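Local coordinates for inositol monophosphatase family protein (Staphylococcus aureus, PDB 5I3S) that probably hydrolyses phosphate monoesters of inositol or of sugars, as a phosphatase of the inositol monophosphatase family and FIG superfamily, at residues P84-L89 with S183-I188; A99-I104 with G113-V118. One frame throughout, in Å; residues are numbered along the deposited sequence.

Contact 1: P84-L89 with S183-I188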
loop_
_atom_site.group_PDB
_atom_site.type_symbol
_atom_site.label_atom_id
_atom_site.label_comp_id
_atom_site.label_asym_id
_atom_site.label_seq_id
_atom_site.Cartn_x
_atom_site.Cartn_y
_atom_site.Cartn_z
ATOM N N PRO A 84 -14.178 -14.273 4.677
ATOM C CA PRO A 84 -13.719 -15.021 3.497
ATOM C C PRO A 84 -12.781 -14.210 2.608
ATOM O O PRO A 84 -11.758 -14.749 2.250
ATOM C CB PRO A 84 -15.029 -15.411 2.779
ATOM C CG PRO A 84 -16.061 -14.544 3.415
ATOM C CD PRO A 84 -15.633 -14.427 4.839
ATOM N N ILE A 85 -13.095 -12.937 2.312
ATOM C CA ILE A 85 -12.217 -12.046 1.541
ATOM C C ILE A 85 -12.188 -10.648 2.155
ATOM O O ILE A 85 -13.117 -9.877 1.975
ATOM C CB ILE A 85 -12.647 -11.942 0.068
ATOM C CG1 ILE A 85 -12.634 -13.324 -0.633
ATOM C CG2 ILE A 85 -11.754 -10.974 -0.713
ATOM C CD1 ILE A 85 -13.497 -13.375 -1.910
ATOM N N ASP A 86 -11.131 -10.339 2.907
ATOM C CA ASP A 86 -10.889 -9.013 3.378
ATOM C C ASP A 86 -9.984 -8.231 2.412
ATOM O O ASP A 86 -8.823 -8.609 2.207
ATOM C CB ASP A 86 -10.229 -9.019 4.776
ATOM C CG ASP A 86 -10.254 -7.613 5.423
ATOM O OD1 ASP A 86 -11.168 -6.822 5.117
ATOM O OD2 ASP A 86 -9.355 -7.273 6.191
ATOM N N GLY A 87 -10.502 -7.116 1.903
ATOM C CA GLY A 87 -9.943 -6.435 0.785
ATOM C C GLY A 87 -10.614 -6.798 -0.537
ATOM O O GLY A 87 -9.929 -7.062 -1.544
ATOM N N THR A 88 -11.943 -6.763 -0.567
ATOM C CA THR A 88 -12.638 -7.160 -1.790
ATOM C C THR A 88 -12.291 -6.250 -2.988
ATOM O O THR A 88 -12.152 -6.733 -4.117
ATOM C CB THR A 88 -14.184 -7.248 -1.606
ATOM O OG1 THR A 88 -14.646 -6.048 -1.023
ATOM C CG2 THR A 88 -14.593 -8.345 -0.646
ATOM N N LEU A 89 -12.165 -4.950 -2.774
ATOM C CA LEU A 89 -11.707 -4.105 -3.841
ATOM C C LEU A 89 -10.309 -4.451 -4.323
ATOM O O LEU A 89 -10.051 -4.396 -5.537
ATOM C CB LEU A 89 -11.735 -2.610 -3.477
ATOM C CG LEU A 89 -13.081 -1.885 -3.495
ATOM C CD1 LEU A 89 -12.921 -0.412 -3.109
ATOM C CD2 LEU A 89 -13.763 -2.042 -4.851
ATOM N N SER A 183 -6.601 -3.410 2.848
ATOM C CA SER A 183 -7.050 -4.592 3.565
ATOM C C SER A 183 -6.813 -4.504 5.064
ATOM O O SER A 183 -5.707 -4.725 5.535
ATOM C CB SER A 183 -6.317 -5.812 3.076
ATOM O OG SER A 183 -6.636 -6.891 3.937
ATOM N N ALA A 184 -7.869 -4.275 5.825
ATOM C CA ALA A 184 -7.748 -4.022 7.239
ATOM C C ALA A 184 -6.993 -5.094 7.999
ATOM O O ALA A 184 -6.124 -4.771 8.818
ATOM C CB ALA A 184 -9.110 -3.767 7.848
ATOM N N ALA A 185 -7.278 -6.361 7.685
ATOM C CA ALA A 185 -6.605 -7.476 8.354
ATOM C C ALA A 185 -5.102 -7.493 8.071
ATOM O O ALA A 185 -4.272 -7.725 9.004
ATOM C CB ALA A 185 -7.234 -8.790 7.923
ATOM N N LEU A 186 -4.749 -7.245 6.797
ATOM C CA LEU A 186 -3.327 -7.091 6.407
ATOM C C LEU A 186 -2.675 -5.811 6.954
ATOM O O LEU A 186 -1.491 -5.794 7.239
ATOM C CB LEU A 186 -3.132 -7.221 4.892
ATOM C CG LEU A 186 -3.351 -8.673 4.431
ATOM C CD1 LEU A 186 -3.559 -8.740 2.906
ATOM C CD2 LEU A 186 -2.217 -9.584 4.898
ATOM N N GLU A 187 -3.441 -4.740 7.122
ATOM C CA GLU A 187 -2.887 -3.521 7.767
ATOM C C GLU A 187 -2.576 -3.714 9.264
ATOM O O GLU A 187 -1.594 -3.193 9.776
ATOM C CB GLU A 187 -3.782 -2.300 7.506
ATOM C CG GLU A 187 -3.601 -1.772 6.080
ATOM C CD GLU A 187 -4.830 -1.115 5.498
ATOM O OE1 GLU A 187 -5.980 -1.625 5.658
ATOM O OE2 GLU A 187 -4.651 -0.083 4.864
ATOM N N ILE A 188 -3.424 -4.459 9.955
ATOM C CA ILE A 188 -3.224 -4.777 11.371
ATOM C C ILE A 188 -2.009 -5.725 11.473
ATOM O O ILE A 188 -1.163 -5.549 12.307
ATOM C CB ILE A 188 -4.517 -5.413 11.942
ATOM C CG1 ILE A 188 -5.648 -4.397 12.009
ATOM C CG2 ILE A 188 -4.305 -6.071 13.315
ATOM C CD1 ILE A 188 -7.002 -5.043 12.317
HETATM O O HOH W 1 -11.001 -3.898 4.519
#
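Asp86 and Gly87, from the Asp-Pro-Ile-Asp-Gly-Thr signature of the inositol monophosphatase family, meet the N-terminal turn of helix 184-193 and its N-cap residue, Ser183. The chief polar bond runs from Ala185 N to Asp86 OD2, at 2.7 Å and with a nearly straight N-H...O angle of 160°; the donor comes in almost head-on to the carboxylate oxygen. Asp86 CG lies anti to the backbone N (chi1 -167°), which places OD2 within bonding distance of Ala185 N. Beside this bond the methyl carbon Ala185 CB is a close carbon-to-oxygen neighbour of Asp86 OD2, at 3.1 Å. The second bond is longer and less well aimed: Ser183 OG donates to Asp86 O over 3.3 Å and stands above the carbonyl plane, 66° out of it. The same hydroxyl oxygen accepts a weak capping bond from Leu186 N, linking the helix end to the signature loop. One water donates to Asp86 OD1 at 3.0 Å and weakly accepts from Ala184 N. Around OD1 the carboxylates of Asp83 and Asp208 also gather, a cluster consistent with the metal site of related phosphatases, and a phosphate ion lies about 5 Å from the side chain of Ala184. Apolar contact is slight: Gly87 brings its CA to 4.3 Å from Ser183 CB.

Contact 2: A99-I104 with G113-V118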
loop_
_atom_site.group_PDB
_atom_site.type_symbol
_atom_site.label_atom_id
_atom_site.label_comp_id
_atom_site.label_asym_id
_atom_site.label_seq_id
_atom_site.Cartn_x
_atom_site.Cartn_y
_atom_site.Cartn_z
ATOM N N ALA A 99 -6.958 -10.877 2.052
ATOM C CA ALA A 99 -6.720 -11.996 2.972
ATOM C C ALA A 99 -8.009 -12.725 3.362
ATOM O O ALA A 99 -9.053 -12.124 3.376
ATOM C CB ALA A 99 -6.002 -11.501 4.221
ATOM N N ILE A 100 -7.915 -14.009 3.662
ATOM C CA ILE A 100 -8.930 -14.631 4.493
ATOM C C ILE A 100 -8.458 -14.429 5.946
ATOM O O ILE A 100 -7.243 -14.521 6.223
ATOM C CB ILE A 100 -9.090 -16.136 4.244
ATOM C CG1 ILE A 100 -9.195 -16.475 2.757
ATOM C CG2 ILE A 100 -10.306 -16.665 5.015
ATOM C CD1 ILE A 100 -8.872 -17.927 2.442
ATOM N N SER A 101 -9.408 -14.101 6.829
ATOM C CA SER A 101 -9.155 -13.834 8.240
ATOM C C SER A 101 -10.068 -14.659 9.144
ATOM O O SER A 101 -11.264 -14.640 8.992
ATOM C CB SER A 101 -9.425 -12.354 8.546
ATOM O OG SER A 101 -9.091 -11.999 9.898
ATOM N N ILE A 102 -9.501 -15.317 10.143
ATOM C CA ILE A 102 -10.262 -16.197 11.040
ATOM C C ILE A 102 -9.788 -15.896 12.420
ATOM O O ILE A 102 -8.602 -15.988 12.689
ATOM C CB ILE A 102 -10.023 -17.706 10.738
ATOM C CG1 ILE A 102 -10.823 -18.120 9.497
ATOM C CG2 ILE A 102 -10.399 -18.595 11.905
ATOM C CD1 ILE A 102 -10.551 -19.522 8.998
ATOM N N GLY A 103 -10.716 -15.475 13.275
ATOM C CA GLY A 103 -10.442 -15.346 14.686
ATOM C C GLY A 103 -11.274 -16.387 15.403
ATOM O O GLY A 103 -12.449 -16.648 15.057
ATOM N N ILE A 104 -10.673 -17.002 16.391
ATOM C CA ILE A 104 -11.385 -17.988 17.154
ATOM C C ILE A 104 -11.360 -17.589 18.577
ATOM O O ILE A 104 -10.329 -17.311 19.124
ATOM C CB ILE A 104 -10.771 -19.367 16.994
ATOM C CG1 ILE A 104 -10.930 -19.785 15.537
ATOM C CG2 ILE A 104 -11.446 -20.365 17.977
ATOM C CD1 ILE A 104 -10.231 -21.103 15.235
ATOM N N GLY A 113 -5.716 -16.557 16.177
ATOM C CA GLY A 113 -5.979 -15.744 14.993
ATOM C C GLY A 113 -5.127 -16.085 13.748
ATOM O O GLY A 113 -3.929 -16.513 13.860
ATOM N N PHE A 114 -5.741 -15.870 12.576
ATOM C CA PHE A 114 -5.181 -16.227 11.277
ATOM C C PHE A 114 -5.495 -15.170 10.232
ATOM O O PHE A 114 -6.658 -14.862 10.066
ATOM C CB PHE A 114 -5.740 -17.580 10.773
ATOM C CG PHE A 114 -5.584 -18.727 11.756
ATOM C CD1 PHE A 114 -4.482 -19.558 11.711
ATOM C CD2 PHE A 114 -6.569 -18.982 12.721
ATOM C CE1 PHE A 114 -4.345 -20.620 12.610
ATOM C CE2 PHE A 114 -6.444 -20.036 13.627
ATOM C CZ PHE A 114 -5.331 -20.859 13.565
ATOM N N VAL A 115 -4.478 -14.617 9.549
ATOM C CA VAL A 115 -4.708 -13.830 8.325
ATOM C C VAL A 115 -3.821 -14.361 7.184
ATOM O O VAL A 115 -2.595 -14.380 7.283
ATOM C CB VAL A 115 -4.741 -12.266 8.500
ATOM C CG1 VAL A 115 -4.795 -11.802 9.938
ATOM C CG2 VAL A 115 -3.667 -11.540 7.810
ATOM N N TYR A 116 -4.481 -14.875 6.145
ATOM C CA TYR A 116 -3.815 -15.624 5.081
ATOM C C TYR A 116 -3.768 -14.790 3.857
ATOM O O TYR A 116 -4.819 -14.502 3.292
ATOM C CB TYR A 116 -4.531 -16.947 4.777
ATOM C CG TYR A 116 -3.836 -17.847 3.754
ATOM C CD1 TYR A 116 -2.436 -17.911 3.665
ATOM C CD2 TYR A 116 -4.568 -18.684 2.909
ATOM C CE1 TYR A 116 -1.798 -18.752 2.742
ATOM C CE2 TYR A 116 -3.929 -19.511 1.998
ATOM C CZ TYR A 116 -2.538 -19.533 1.921
ATOM O OH TYR A 116 -1.899 -20.324 1.015
ATOM N N ASP A 117 -2.569 -14.354 3.475
ATOM C CA ASP A 117 -2.389 -13.529 2.278
ATOM C C ASP A 117 -2.358 -14.550 1.139
ATOM O O ASP A 117 -1.344 -15.166 0.865
ATOM C CB ASP A 117 -1.100 -12.661 2.350
ATOM C CG ASP A 117 -0.887 -11.783 1.122
ATOM O OD1 ASP A 117 -1.408 -12.120 0.012
ATOM O OD2 ASP A 117 -0.179 -10.759 1.248
ATOM N N VAL A 118 -3.510 -14.752 0.544
ATOM C CA VAL A 118 -3.726 -15.853 -0.363
ATOM C C VAL A 118 -2.749 -15.811 -1.558
ATOM O O VAL A 118 -2.171 -16.840 -1.883
ATOM C CB VAL A 118 -5.176 -15.862 -0.900
ATOM C CG1 VAL A 118 -5.339 -16.908 -1.986
ATOM C CG2 VAL A 118 -6.159 -16.106 0.245
#
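Ile100 and Tyr116 form a hydrogen-bonded antiparallel pair, as do Ile102 and Phe114; the axes of the two short segments approach to 4.6 Å, with N-to-C directions 172° apart. Each pair has one straighter and one bent bond. In the Ile102 pair both measure 2.9 Å, Ile102 N to Phe114 O being the straighter and Phe114 N to Ile102 O the bent one. The Ile100 pair is also unequal in length: Tyr116 N reaches Ile100 O in 2.8 Å at a nearly linear 173°, whereas the bent bond from Ile100 N to Tyr116 O stretches to 3.2 Å. Ser101 faces Val115, and Gly103 faces Gly113, as non-hydrogen-bonded pairs. These strands make a beta hairpin within the large mixed sheet of the sugar phosphatase fold; helix 2-24 packs on the face bearing Ile100, Ile104 and Phe114, and helix 184-193 on that of Ala99 and Val115. On the first face Phe114 CG is anti to its carbonyl carbon (chi1 -54°), which brings CD2 to 3.9 Å from Ile102 CG2, while Ile102 O lies at the ring's edge, near its plane. Ile100 CD1 approaches the Tyr116 ring at its edge and also touches Val118 CG2 at 3.9 Å. Val118 CA lies over the centre of the Tyr116 ring, whose OH is hydrogen-bonded to Asp121 OD1.

From the N terminus, residues 84-89 come first, leading through helix 88-94 into strand 99-106. Contact 2 then closes a tight hairpin, with eight residues between the segments, most of them in the same two strands. Only after 93 residues from the first segment does the chain return at 183-188 to close contact 1, so the hairpin lies wholly within the larger loop. The centres of the two contacts are about 9 Å apart and they touch directly: Asp86 N is 2.8 Å from Ala99 O, a probable hydrogen bond, and Leu186 CD2 packs 3.8 Å from Val115 CG2. Contact 1 thus ties the signature loop to the start of helix 184-193, whereas contact 2 joins neighbouring strands of the sheet on which that helix rests.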